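Long-range contacts in xylulose kinase (Bifidobacterium adolescentis ATCC 15703, PDB 3I8B), which probably catalyses the ATP-dependent phosphorylation of D-xylulose to D-xylulose 5-phosphate, as a magnesium-binding kinase of the FGGY family: residues Y212-I217 with I237-V242; Y142-V147 with T202-A207; H75-L80 with A162-P167; N157-A162 with A223-K228; T194-A199 with F317-G322. All blocks are in the same frame, centred on the assembly; numbering follows the deposited sequence.

Interaction 1: residues Y212-I217 with I237-V242. With MG (magnesium ion), chain B.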
# COMPACT_ATOMS: atom_id res chain seq x y z
N TYR A 212 -14.98 -5.82 11.44
CA TYR A 212 -15.03 -4.36 11.48
C TYR A 212 -15.21 -3.89 12.92
O TYR A 212 -16.00 -4.46 13.68
CB TYR A 212 -16.20 -3.84 10.64
CG TYR A 212 -15.93 -3.83 9.15
CD1 TYR A 212 -14.87 -3.12 8.62
CD2 TYR A 212 -16.77 -4.52 8.28
CE1 TYR A 212 -14.64 -3.11 7.25
CE2 TYR A 212 -16.53 -4.51 6.91
CZ TYR A 212 -15.47 -3.81 6.40
OH TYR A 212 -15.25 -3.79 5.03
N ARG A 213 -14.45 -2.86 13.29
CA ARG A 213 -14.52 -2.26 14.61
C ARG A 213 -15.39 -1.00 14.53
O ARG A 213 -14.89 0.12 14.39
CB ARG A 213 -13.11 -1.91 15.09
CG ARG A 213 -12.28 -3.14 15.44
CD ARG A 213 -12.78 -3.78 16.75
NE ARG A 213 -12.79 -2.81 17.86
CZ ARG A 213 -11.78 -2.64 18.71
NH1 ARG A 213 -10.68 -3.37 18.63
NH2 ARG A 213 -11.89 -1.74 19.67
N ARG A 214 -16.70 -1.19 14.58
CA ARG A 214 -17.64 -0.10 14.44
C ARG A 214 -17.56 0.87 15.62
O ARG A 214 -17.98 2.02 15.50
CB ARG A 214 -19.06 -0.63 14.24
CG ARG A 214 -19.27 -1.27 12.86
CD ARG A 214 -20.59 -2.02 12.76
NE ARG A 214 -20.73 -2.69 11.47
CZ ARG A 214 -21.22 -2.10 10.38
NH1 ARG A 214 -21.63 -0.83 10.42
NH2 ARG A 214 -21.29 -2.77 9.24
N ASP A 215 -17.02 0.41 16.74
CA ASP A 215 -16.78 1.28 17.89
C ASP A 215 -15.71 2.35 17.62
O ASP A 215 -15.76 3.45 18.17
CB ASP A 215 -16.40 0.46 19.14
CG ASP A 215 -15.17 -0.42 18.91
OD1 ASP A 215 -15.11 -1.13 17.88
OD2 ASP A 215 -14.28 -0.41 19.79
N LEU A 216 -14.74 2.02 16.78
CA LEU A 216 -13.69 2.98 16.44
C LEU A 216 -14.25 4.02 15.48
O LEU A 216 -13.79 5.16 15.45
CB LEU A 216 -12.45 2.27 15.86
CG LEU A 216 -11.85 1.26 16.84
CD1 LEU A 216 -10.73 0.45 16.18
CD2 LEU A 216 -11.34 1.96 18.08
N ILE A 217 -15.25 3.63 14.70
CA ILE A 217 -15.95 4.59 13.85
C ILE A 217 -16.81 5.53 14.71
O ILE A 217 -16.70 6.74 14.60
CB ILE A 217 -16.81 3.90 12.76
CG1 ILE A 217 -15.92 3.11 11.79
CG2 ILE A 217 -17.65 4.93 12.03
CD1 ILE A 217 -16.68 2.22 10.79
N ILE A 237 -24.27 2.21 9.43
CA ILE A 237 -23.47 2.43 8.22
C ILE A 237 -23.16 1.13 7.47
O ILE A 237 -22.81 0.12 8.08
CB ILE A 237 -22.15 3.17 8.56
CG1 ILE A 237 -22.44 4.66 8.81
CG2 ILE A 237 -21.10 3.01 7.44
CD1 ILE A 237 -21.31 5.39 9.55
N VAL A 238 -23.33 1.14 6.14
CA VAL A 238 -23.02 -0.05 5.35
C VAL A 238 -21.52 -0.03 5.06
O VAL A 238 -21.01 0.99 4.62
CB VAL A 238 -23.82 -0.09 4.02
CG1 VAL A 238 -23.33 -1.26 3.15
CG2 VAL A 238 -25.32 -0.22 4.29
N LEU A 239 -20.84 -1.13 5.36
CA LEU A 239 -19.41 -1.30 5.11
C LEU A 239 -19.29 -2.46 4.11
O LEU A 239 -20.11 -3.36 4.13
CB LEU A 239 -18.66 -1.63 6.41
CG LEU A 239 -18.75 -0.61 7.55
CD1 LEU A 239 -18.00 -1.08 8.82
CD2 LEU A 239 -18.27 0.76 7.11
N PRO A 240 -18.28 -2.42 3.22
CA PRO A 240 -18.25 -3.52 2.24
C PRO A 240 -17.99 -4.90 2.86
O PRO A 240 -17.17 -5.04 3.76
CB PRO A 240 -17.12 -3.12 1.28
CG PRO A 240 -16.97 -1.61 1.48
CD PRO A 240 -17.31 -1.36 2.92
N THR A 241 -18.72 -5.91 2.36
CA THR A 241 -18.50 -7.30 2.73
C THR A 241 -17.10 -7.69 2.34
O THR A 241 -16.72 -7.59 1.17
CB THR A 241 -19.45 -8.24 1.96
OG1 THR A 241 -20.79 -7.81 2.15
CG2 THR A 241 -19.31 -9.66 2.47
N VAL A 242 -16.35 -8.19 3.31
CA VAL A 242 -14.97 -8.56 3.09
C VAL A 242 -14.91 -9.98 2.50
O VAL A 242 -15.26 -10.95 3.16
CB VAL A 242 -14.15 -8.44 4.38
CG1 VAL A 242 -12.69 -8.85 4.12
CG2 VAL A 242 -14.23 -7.01 4.90
MG MG B . -22.15 -6.20 0.81
O HOH W 1 -22.34 -3.37 6.62
O HOH W 2 -21.95 -4.37 2.21

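Interaction 2: residues Y142-V147 with T202-A207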
# COMPACT_ATOMS: atom_id res chain seq x y z
N TYR A 142 -4.69 6.88 6.63
CA TYR A 142 -5.72 5.90 6.91
C TYR A 142 -7.16 6.41 6.90
O TYR A 142 -7.45 7.54 7.31
CB TYR A 142 -5.42 5.14 8.20
CG TYR A 142 -4.06 4.49 8.20
CD1 TYR A 142 -3.39 4.22 7.00
CD2 TYR A 142 -3.45 4.11 9.39
CE1 TYR A 142 -2.15 3.61 7.00
CE2 TYR A 142 -2.21 3.51 9.40
CZ TYR A 142 -1.57 3.26 8.20
OH TYR A 142 -0.33 2.64 8.22
N THR A 143 -8.06 5.56 6.41
CA THR A 143 -9.44 5.92 6.14
C THR A 143 -10.14 6.51 7.36
O THR A 143 -10.83 7.52 7.26
CB THR A 143 -10.25 4.70 5.63
OG1 THR A 143 -9.46 3.93 4.70
CG2 THR A 143 -11.54 5.16 4.94
N LEU A 144 -10.01 5.85 8.51
CA LEU A 144 -10.66 6.33 9.72
C LEU A 144 -10.30 7.79 10.01
O LEU A 144 -11.14 8.56 10.48
CB LEU A 144 -10.29 5.47 10.93
CG LEU A 144 -11.04 5.81 12.23
CD1 LEU A 144 -12.55 5.63 12.06
CD2 LEU A 144 -10.53 4.93 13.38
N THR A 145 -9.06 8.18 9.72
CA THR A 145 -8.64 9.56 10.02
C THR A 145 -9.38 10.55 9.13
O THR A 145 -9.69 11.66 9.58
CB THR A 145 -7.12 9.76 9.91
OG1 THR A 145 -6.74 9.90 8.53
CG2 THR A 145 -6.38 8.58 10.54
N LYS A 146 -9.70 10.14 7.91
CA LYS A 146 -10.45 10.98 6.97
C LYS A 146 -11.88 11.18 7.47
O LYS A 146 -12.41 12.30 7.44
CB LYS A 146 -10.49 10.35 5.57
CG LYS A 146 -9.15 9.95 4.99
CD LYS A 146 -8.12 11.10 5.05
CE LYS A 146 -6.93 10.78 4.15
NZ LYS A 146 -5.83 11.77 4.32
N VAL A 147 -12.49 10.09 7.92
CA VAL A 147 -13.84 10.15 8.45
C VAL A 147 -13.87 11.06 9.67
O VAL A 147 -14.76 11.89 9.80
CB VAL A 147 -14.39 8.76 8.81
CG1 VAL A 147 -15.80 8.88 9.41
CG2 VAL A 147 -14.38 7.86 7.57
N THR A 202 -7.98 0.51 6.56
CA THR A 202 -8.94 1.49 7.08
C THR A 202 -8.66 1.93 8.53
O THR A 202 -9.06 3.03 8.93
CB THR A 202 -10.38 0.93 7.02
OG1 THR A 202 -10.47 -0.25 7.83
CG2 THR A 202 -10.77 0.60 5.58
N ILE A 203 -7.96 1.06 9.27
CA ILE A 203 -7.90 1.06 10.75
C ILE A 203 -9.25 1.07 11.49
O ILE A 203 -9.34 1.51 12.64
CB ILE A 203 -6.86 2.06 11.35
CG1 ILE A 203 -7.34 3.51 11.27
CG2 ILE A 203 -5.49 1.85 10.73
CD1 ILE A 203 -6.51 4.48 12.14
N TYR A 204 -10.29 0.56 10.81
CA TYR A 204 -11.52 0.12 11.47
C TYR A 204 -11.89 -1.31 11.07
O TYR A 204 -13.05 -1.72 11.18
CB TYR A 204 -12.71 1.07 11.25
CG TYR A 204 -12.99 1.52 9.84
CD1 TYR A 204 -13.56 0.65 8.91
CD2 TYR A 204 -12.75 2.84 9.44
CE1 TYR A 204 -13.85 1.05 7.62
CE2 TYR A 204 -13.04 3.26 8.14
CZ TYR A 204 -13.59 2.35 7.23
OH TYR A 204 -13.89 2.74 5.94
N TYR A 205 -10.88 -2.05 10.64
CA TYR A 205 -11.06 -3.48 10.33
C TYR A 205 -9.90 -4.30 10.88
O TYR A 205 -8.74 -3.90 10.77
CB TYR A 205 -11.18 -3.69 8.82
CG TYR A 205 -11.21 -5.14 8.39
CD1 TYR A 205 -12.38 -5.90 8.49
CD2 TYR A 205 -10.07 -5.76 7.90
CE1 TYR A 205 -12.40 -7.25 8.09
CE2 TYR A 205 -10.08 -7.10 7.51
CZ TYR A 205 -11.25 -7.84 7.60
OH TYR A 205 -11.24 -9.17 7.20
N ASP A 206 -10.22 -5.43 11.48
CA ASP A 206 -9.18 -6.33 11.97
C ASP A 206 -9.15 -7.65 11.20
O ASP A 206 -10.04 -8.50 11.36
CB ASP A 206 -9.34 -6.60 13.46
CG ASP A 206 -8.24 -7.49 14.01
OD1 ASP A 206 -7.04 -7.11 13.91
OD2 ASP A 206 -8.56 -8.58 14.51
N ALA A 207 -8.11 -7.83 10.39
CA ALA A 207 -7.95 -8.98 9.50
C ALA A 207 -7.84 -10.30 10.26
O ALA A 207 -8.43 -11.30 9.86
CB ALA A 207 -6.75 -8.80 8.57

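Interaction 3: residues H75-L80 with A162-P167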
# COMPACT_ATOMS: atom_id res chain seq x y z
N HIS A 75 -6.71 3.17 1.11
CA HIS A 75 -7.14 4.13 2.14
C HIS A 75 -8.18 5.17 1.71
O HIS A 75 -9.01 5.59 2.52
CB HIS A 75 -5.91 4.85 2.75
CG HIS A 75 -4.79 3.92 3.12
ND1 HIS A 75 -3.53 4.01 2.55
CD2 HIS A 75 -4.74 2.88 3.98
CE1 HIS A 75 -2.75 3.07 3.06
NE2 HIS A 75 -3.47 2.36 3.92
N GLY A 76 -8.15 5.60 0.45
CA GLY A 76 -9.02 6.66 -0.01
C GLY A 76 -10.44 6.54 0.51
O GLY A 76 -11.12 5.51 0.30
N MSE A 77 -10.92 7.59 1.17
CA MSE A 77 -12.26 7.58 1.76
C MSE A 77 -13.34 8.00 0.76
O MSE A 77 -13.39 9.17 0.36
CB MSE A 77 -12.32 8.51 2.98
CG MSE A 77 -13.72 8.65 3.57
SE MSE A 77 -14.07 10.36 4.52
CE MSE A 77 -14.10 11.58 2.96
N VAL A 78 -14.20 7.06 0.37
CA VAL A 78 -15.39 7.37 -0.41
C VAL A 78 -16.65 7.25 0.46
O VAL A 78 -17.02 6.15 0.90
CB VAL A 78 -15.55 6.43 -1.64
CG1 VAL A 78 -16.80 6.81 -2.46
CG2 VAL A 78 -14.31 6.47 -2.52
N ILE A 79 -17.32 8.37 0.69
CA ILE A 79 -18.56 8.31 1.46
C ILE A 79 -19.79 8.58 0.61
O ILE A 79 -19.83 9.53 -0.18
CB ILE A 79 -18.53 9.21 2.73
CG1 ILE A 79 -18.07 10.63 2.39
CG2 ILE A 79 -17.62 8.60 3.79
CD1 ILE A 79 -18.21 11.62 3.59
N LEU A 80 -20.79 7.72 0.79
CA LEU A 80 -22.02 7.72 0.02
C LEU A 80 -23.22 8.00 0.91
O LEU A 80 -23.26 7.55 2.07
CB LEU A 80 -22.23 6.35 -0.63
CG LEU A 80 -21.07 5.80 -1.45
CD1 LEU A 80 -21.40 4.40 -1.96
CD2 LEU A 80 -20.82 6.78 -2.60
N ALA A 162 -24.17 7.04 4.63
CA ALA A 162 -24.88 5.76 4.67
C ALA A 162 -23.93 4.58 4.40
O ALA A 162 -24.21 3.44 4.77
CB ALA A 162 -26.04 5.76 3.69
N ALA A 163 -22.80 4.86 3.75
CA ALA A 163 -21.81 3.83 3.47
C ALA A 163 -20.41 4.44 3.37
O ALA A 163 -20.25 5.57 2.91
CB ALA A 163 -22.16 3.04 2.18
N ILE A 164 -19.40 3.70 3.80
CA ILE A 164 -18.03 4.11 3.59
C ILE A 164 -17.33 3.01 2.82
O ILE A 164 -17.47 1.85 3.17
CB ILE A 164 -17.28 4.29 4.93
CG1 ILE A 164 -18.10 5.12 5.93
CG2 ILE A 164 -15.92 4.95 4.68
CD1 ILE A 164 -17.50 5.14 7.32
N CYS A 165 -16.58 3.37 1.77
CA CYS A 165 -15.82 2.37 1.02
C CYS A 165 -14.54 2.94 0.42
O CYS A 165 -14.29 4.14 0.46
CB CYS A 165 -16.69 1.72 -0.08
SG CYS A 165 -17.14 2.87 -1.41
N LEU A 166 -13.69 2.05 -0.08
CA LEU A 166 -12.40 2.46 -0.62
C LEU A 166 -12.49 2.57 -2.15
O LEU A 166 -13.47 2.14 -2.75
CB LEU A 166 -11.32 1.49 -0.17
CG LEU A 166 -10.61 1.90 1.14
CD1 LEU A 166 -11.59 2.22 2.29
CD2 LEU A 166 -9.63 0.82 1.55
N PRO A 167 -11.48 3.19 -2.79
CA PRO A 167 -11.55 3.39 -4.24
C PRO A 167 -11.80 2.11 -5.06
O PRO A 167 -12.70 2.10 -5.89
CB PRO A 167 -10.18 4.02 -4.57
CG PRO A 167 -9.79 4.72 -3.29
CD PRO A 167 -10.26 3.77 -2.21

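Interaction 4: residues N157-A162 with A223-K228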
# COMPACT_ATOMS: atom_id res chain seq x y z
N ASN A 157 -22.09 16.89 6.53
CA ASN A 157 -21.68 15.80 5.63
C ASN A 157 -21.50 14.48 6.36
O ASN A 157 -21.86 13.42 5.83
CB ASN A 157 -20.35 16.16 4.94
CG ASN A 157 -20.53 17.12 3.78
OD1 ASN A 157 -19.55 17.67 3.25
ND2 ASN A 157 -21.77 17.30 3.36
N VAL A 158 -20.90 14.51 7.54
CA VAL A 158 -20.62 13.26 8.22
C VAL A 158 -21.93 12.56 8.61
O VAL A 158 -22.02 11.33 8.56
CB VAL A 158 -19.67 13.41 9.42
CG1 VAL A 158 -20.47 13.56 10.75
CG2 VAL A 158 -18.76 12.19 9.49
N LYS A 159 -22.94 13.36 8.92
CA LYS A 159 -24.25 12.85 9.33
C LYS A 159 -25.04 12.23 8.18
O LYS A 159 -26.00 11.49 8.42
CB LYS A 159 -25.08 13.96 9.99
CG LYS A 159 -24.60 14.36 11.39
CD LYS A 159 -25.49 15.46 11.96
CE LYS A 159 -24.85 16.12 13.18
NZ LYS A 159 -25.54 17.40 13.54
N LYS A 160 -24.65 12.52 6.94
CA LYS A 160 -25.32 11.92 5.77
C LYS A 160 -24.75 10.54 5.38
O LYS A 160 -25.29 9.86 4.50
CB LYS A 160 -25.23 12.84 4.54
CG LYS A 160 -25.86 14.22 4.71
CD LYS A 160 -25.81 14.98 3.38
CE LYS A 160 -26.02 16.47 3.57
NZ LYS A 160 -26.13 17.20 2.27
N ILE A 161 -23.63 10.17 5.97
CA ILE A 161 -22.96 8.93 5.60
C ILE A 161 -23.91 7.74 5.74
O ILE A 161 -24.43 7.49 6.83
CB ILE A 161 -21.71 8.69 6.46
CG1 ILE A 161 -20.71 9.83 6.25
CG2 ILE A 161 -21.05 7.36 6.09
CD1 ILE A 161 -19.34 9.56 6.83
N ALA A 162 -24.17 7.04 4.63
CA ALA A 162 -24.88 5.76 4.67
C ALA A 162 -23.93 4.58 4.40
O ALA A 162 -24.21 3.44 4.77
CB ALA A 162 -26.04 5.76 3.69
N ALA A 223 -17.74 13.50 17.84
CA ALA A 223 -17.50 14.94 17.75
C ALA A 223 -18.65 15.68 17.10
O ALA A 223 -18.97 16.81 17.48
CB ALA A 223 -16.21 15.23 16.98
N ALA A 224 -19.28 15.06 16.10
CA ALA A 224 -20.38 15.71 15.40
C ALA A 224 -21.76 15.38 15.98
O ALA A 224 -22.68 16.18 15.88
CB ALA A 224 -20.32 15.40 13.88
N GLU A 225 -21.89 14.21 16.61
CA GLU A 225 -23.23 13.66 16.86
C GLU A 225 -23.61 13.41 18.33
O GLU A 225 -24.79 13.22 18.63
CB GLU A 225 -23.43 12.35 16.06
CG GLU A 225 -23.11 12.47 14.56
CD GLU A 225 -23.44 11.19 13.77
OE1 GLU A 225 -24.44 10.51 14.07
OE2 GLU A 225 -22.71 10.87 12.82
N GLY A 226 -22.64 13.37 19.24
CA GLY A 226 -22.92 12.89 20.59
C GLY A 226 -22.70 11.39 20.64
O GLY A 226 -22.78 10.73 19.60
N ALA A 227 -22.42 10.85 21.82
CA ALA A 227 -22.00 9.45 21.97
C ALA A 227 -23.00 8.41 21.48
O ALA A 227 -22.65 7.56 20.66
CB ALA A 227 -21.58 9.15 23.41
N LYS A 228 -24.23 8.44 22.00
CA LYS A 228 -25.22 7.42 21.61
C LYS A 228 -25.65 7.55 20.14
O LYS A 228 -25.85 6.54 19.46
CB LYS A 228 -26.44 7.41 22.55
CG LYS A 228 -26.16 6.96 24.01
CD LYS A 228 -25.22 5.77 24.06
CE LYS A 228 -24.81 5.40 25.49
NZ LYS A 228 -24.56 6.59 26.35
O HOH W 3 -24.25 18.24 16.59

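Interaction 5: residues T194-A199 with F317-G322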
# COMPACT_ATOMS: atom_id res chain seq x y z
N THR A 194 -15.45 -5.84 -0.66
CA THR A 194 -14.03 -5.52 -0.68
C THR A 194 -13.21 -6.79 -0.43
O THR A 194 -13.76 -7.89 -0.44
CB THR A 194 -13.72 -4.43 0.35
OG1 THR A 194 -12.40 -3.93 0.12
CG2 THR A 194 -13.82 -4.97 1.78
N ASP A 195 -11.89 -6.66 -0.26
CA ASP A 195 -11.08 -7.81 0.14
C ASP A 195 -10.33 -7.51 1.45
O ASP A 195 -10.40 -6.40 1.97
CB ASP A 195 -10.09 -8.20 -0.96
CG ASP A 195 -8.77 -7.42 -0.87
OD1 ASP A 195 -7.70 -8.07 -0.97
OD2 ASP A 195 -8.82 -6.18 -0.73
N ARG A 196 -9.59 -8.50 1.95
CA ARG A 196 -8.82 -8.33 3.17
C ARG A 196 -7.72 -7.28 3.05
O ARG A 196 -7.42 -6.58 4.02
CB ARG A 196 -8.20 -9.66 3.62
CG ARG A 196 -9.20 -10.69 4.11
CD ARG A 196 -8.53 -12.05 4.26
NE ARG A 196 -7.60 -12.11 5.40
CZ ARG A 196 -6.28 -12.02 5.32
NH1 ARG A 196 -5.69 -11.86 4.14
NH2 ARG A 196 -5.54 -12.10 6.41
N SER A 197 -7.10 -7.15 1.88
CA SER A 197 -5.94 -6.26 1.80
C SER A 197 -6.34 -4.77 1.90
O SER A 197 -5.74 -4.01 2.66
CB SER A 197 -5.10 -6.55 0.56
OG SER A 197 -5.81 -6.28 -0.64
N ASP A 198 -7.38 -4.37 1.17
CA ASP A 198 -7.83 -2.98 1.25
C ASP A 198 -8.51 -2.65 2.58
O ASP A 198 -8.28 -1.59 3.14
CB ASP A 198 -8.73 -2.59 0.08
CG ASP A 198 -8.12 -1.50 -0.79
OD1 ASP A 198 -7.20 -0.78 -0.33
OD2 ASP A 198 -8.58 -1.34 -1.94
N ALA A 199 -9.34 -3.56 3.07
CA ALA A 199 -10.00 -3.33 4.36
C ALA A 199 -8.98 -3.15 5.50
O ALA A 199 -9.20 -2.36 6.42
CB ALA A 199 -10.95 -4.47 4.67
N PHE A 317 -0.85 -4.77 7.43
CA PHE A 317 -1.88 -4.99 6.42
C PHE A 317 -2.00 -6.48 6.09
O PHE A 317 -1.18 -7.29 6.52
CB PHE A 317 -1.56 -4.23 5.12
CG PHE A 317 -1.50 -2.74 5.29
CD1 PHE A 317 -2.12 -2.11 6.37
CD2 PHE A 317 -0.82 -1.95 4.36
CE1 PHE A 317 -2.05 -0.73 6.52
CE2 PHE A 317 -0.76 -0.57 4.50
CZ PHE A 317 -1.38 0.04 5.58
N ALA A 318 -3.05 -6.82 5.34
CA ALA A 318 -3.21 -8.17 4.82
C ALA A 318 -2.82 -8.20 3.35
O ALA A 318 -2.88 -7.18 2.66
CB ALA A 318 -4.65 -8.64 4.99
N ASP A 319 -2.41 -9.36 2.86
CA ASP A 319 -2.06 -9.49 1.45
C ASP A 319 -3.27 -10.05 0.69
O ASP A 319 -4.37 -10.10 1.23
CB ASP A 319 -0.84 -10.41 1.27
CG ASP A 319 -1.22 -11.88 1.20
OD1 ASP A 319 -2.27 -12.28 1.75
OD2 ASP A 319 -0.45 -12.65 0.59
N CYS A 320 -3.04 -10.48 -0.55
CA CYS A 320 -4.14 -11.00 -1.39
C CYS A 320 -4.17 -12.51 -1.55
O CYS A 320 -4.74 -13.03 -2.52
CB CYS A 320 -4.11 -10.34 -2.78
SG CYS A 320 -4.57 -8.59 -2.77
N THR A 321 -3.57 -13.24 -0.61
CA THR A 321 -3.57 -14.70 -0.68
C THR A 321 -4.09 -15.32 0.61
O THR A 321 -3.90 -16.52 0.86
CB THR A 321 -2.18 -15.26 -0.99
OG1 THR A 321 -1.32 -15.05 0.13
CG2 THR A 321 -1.60 -14.58 -2.20
N GLY A 322 -4.78 -14.52 1.41
CA GLY A 322 -5.28 -14.97 2.69
C GLY A 322 -4.24 -14.81 3.79
O GLY A 322 -4.43 -15.29 4.90
O HOH W 4 -6.32 -11.89 1.39
O HOH W 5 -2.98 -4.30 2.10

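Interaction 1: residues Y212-I217 with I237-V242
Tyr212 faces Leu239 at a CA-CA distance of 8.3 Å, and Arg214 faces Ile237 at a similar spacing, too wide for backbone pairing, so side chains bridge the start of helix 214-225 and the run into strand 241-243. The CD1 methyl of Leu239 serves two flat groups. It sits over one face of the Tyr212 ring as a CH-pi contact, 3.7 Å from the centroid, and over the centre of the Arg214 guanidinium; CD1 of Ile217 meets it tip to tip. Beyond the ring, Tyr212 OH donates to Pro240 O at 2.6 Å, in the carbonyl plane and on a lone pair. Extended from CG to NE, Arg214 delivers NH1 to Ile237 O (2.8 Å, 170° at the hydrogen), while the same nitrogen also bonds Ala234 O. With a phenylalanine in place of Tyr212, Pro240 O would probably lose this donor, and Val242 CG2 its contact with the hydroxyl. Thr241 OG1 binds the magnesium ion at 2.5 Å, alongside Glu190 O, Leu192 O and a water that donates to Leu239 O. Bonds to Ile237 O and Pro240 O probably help hold the backbone leading to this metal ligand.

Interaction 2: residues Y142-V147 with T202-A207
Ile203, Leu144 and Tyr204 bury the most area here, and the first two meet with their side chains at about a right angle, CG1 of Ile203 lying 3.6 Å from CB of Leu144. The backbone of Ile203 adopts left-handed helical angles (phi 52°), and its CG1 stands between N and C (chi1 74°), which leaves Ile203 CG2 to press obliquely on the Tyr142 ring, 3.3 Å from Tyr142 CD2. Leu144 also reaches the third residue: Leu144 CD1 meets the Tyr204 ring at the edge, 3.8 Å from Tyr204 CD2. On one face of that ring Thr202 CB lies over the centre, and Thr143 CG2 approaches the Tyr204 hydroxyl oxygen obliquely. Thr202 shapes the turn, its OG1 accepting from Tyr204 N at 3.1 Å in an ST turn while also bonding Ala199 O.

The backbone link is Leu144 N to Thr202 O, 3.0 Å and 156° at the hydrogen. Tyr142 is the N-cap of helix 143-153, and its carbonyl takes both Thr145 N and Thr145 OG1, the latter at 2.7 Å. Thr143 OG1 bonds His75 O, and the Tyr142 ring packs beside His75, a predicted substrate-binding residue; Tyr142 OH bonds Ser315 OG. The loop carbonyl of Thr202 therefore satisfies an N-H of the first helical turn that has no helical acceptor before it, whereas Ile203 O is buried with no partner in the model, which probably carries some polar cost beside the largely apolar contacts of Ile203, Leu144 and Tyr204.

Interaction 3: residues H75-L80 with A162-P167
Val78 shows how the strand pair closes against Cys165. Its CB lies 3.4 Å from Cys165 O and 3.9 Å from Cys165 SG, so both the backbone and the thiol of the partner touch the root of the side chain. From there the two methyls diverge. CG1, anti to the backbone N (chi1 -179°), stays beside the sulfur at 4.1 Å from Cys165 SG, while CG2 turns along the chain to Cys165 O and the start of Pro167, with Trp48 and Trp170 packing around the valine from helices 46-58 and 167-175.

The backbones form a two-stranded antiparallel ribbon, the segment axes 159° apart. Val78 with Cys165 is a hydrogen-bonded pair, its two reciprocal bonds each 2.9 Å between N and O; Ile79 with Ile164 is the non-hydrogen-bonded pair that follows. At Leu80 the regular pattern breaks into a classic beta bulge: Leu80 O accepts from both Ala162 N (2.8 Å) and Ala163 N, while Leu80 N donates to Ala163 O.

On the opposite face from Val78, Leu80 and Cys165, the side chains of Ile79 and Ile164 run side by side in the same direction, CG2 of Ile79 against CG1 of Ile164. At the other end, Leu166 is the N-cap of helix 167-175, and its CA-H points at Gly76 O. A CB modelled on Gly76 would fall 2.7 Å from Pro167 CG, a clash. His75, predicted to bind substrate, begins this segment, its backbone N touched by Leu166 CD2.

Interaction 4: residues N157-A162 with A223-K228
Val158 and Ala224 meet through methyl groups, CG1 of the valine 3.6 Å from CB of the alanine. Val158 CG1 also comes within 4.1 Å of Glu225 OE2, the valine side chain crossing the glutamate's at a slant. Val158 holds chi1 at 95°, away from a staggered value, and this turn of the isopropyl group puts CG1 between the two residues. Beside it, Lys159 and Glu225 slide past each other in opposite directions, touching through their stems at 4.0 Å from CG to CG. Further along the extended lysine, CE lies 3.5 Å from Ala224 O, and a water donates to that carbonyl oxygen at 2.7 Å while accepting a weak bond from Lys159 NZ.

One shell out, the backbone sets these positions. Val158 to Ile161 form a type I beta turn, with Ile161 N bonded to Val158 O at 3.3 Å, and Val158 O also bonds His233 NE2. Behind Val158 stand Val150 and Ala151 of helix 143-153 and Leu221 of helix 214-225. On the other segment, Gly226 leaves the helix with positive phi and serves as the N-cap of helix 227-236, so the pair Ala224-Glu225 sits at a helix-helix corner whose second helix supplies His233 to touch Glu225.

The opposite charges do not pair, Lys159 NZ being 7.0 Å from Glu225 OE1; both residues also touch a crystal neighbour, which may influence their conformations. Attraction between them is therefore probably weak and water-screened, and apolar contact of methyls and side-chain stems carries this small peripheral interface of 174 Å².

Interaction 5: residues T194-A199 with F317-G322
Asp195 OD1, which lies 3.6 Å from Cys320 SG, is gripped twice from its own segment. Ser197 OG donates to it at 2.6 Å on the syn lone pair, and Ser197 N meets it from 64° above the carboxylate plane; OD2 takes Asp198 N, completing an N-cap on helix 196-199. With chi1 at 87° the carboxylate folds back toward these N-H groups. Were Asp195 an alanine, the N-H groups of Ser197 and Asp198 would probably be left uncapped and the Ser197 side chain freer to turn away from Cys320, whose SG lies 3.4 Å from Ser197 OG.

The Arg196 guanidinium is sandwiched, Gly322 C over one face and Ala318 CB over the other, 3.5 Å from NH1. A water at its edge accepts from NH1 (2.8 Å) and from Gly322 N and donates to Asp319 O, while NH1 also bonds His323 O and the group makes a cation-pi contact with Tyr324. Asp319 OD1 lies 4.2 Å from Arg196 NH1, beyond a salt bridge; the carboxylate accepts instead from Thr321 N, in an Asx turn, and from Thr321 OG1. Ser197 CB is 3.1 Å from Ala318 O, and Ser197 CA makes a bent CA-H...O contact with the same oxygen.

The contact joins the N- and C-terminal FGGY domains, the Ser197 side chain being about 8 Å from that of Asp274, the predicted proton acceptor. Strand 193-195, paired with 241-243, ends against strand 315-318, at the edge of a seven-stranded mixed sheet; Ser197 and Cys320 both lean on helix 274-281, and Ser197 OG also bonds Gly273 N.

From the N terminus, interaction 3 opens at 75-80, and its loop to 162-167 takes in the first segments of interactions 2 and 4. Both of these close later, at 202-207 and 223-228, so they cross interaction 3 and each other; interactions 3 and 4 share Ala162. Interaction 5 opens at 194-199, within the spans of interactions 2 and 4, crossing both. Interaction 1 (212-217 with 237-242) crosses interaction 4, follows interactions 2 and 3 in series, and nests inside the long loop that interaction 5 closes at 317-322. Interactions 1 to 4 knit helices and short strands of the N-terminal FGGY domain; interaction 5 ties that domain to the C-terminal one.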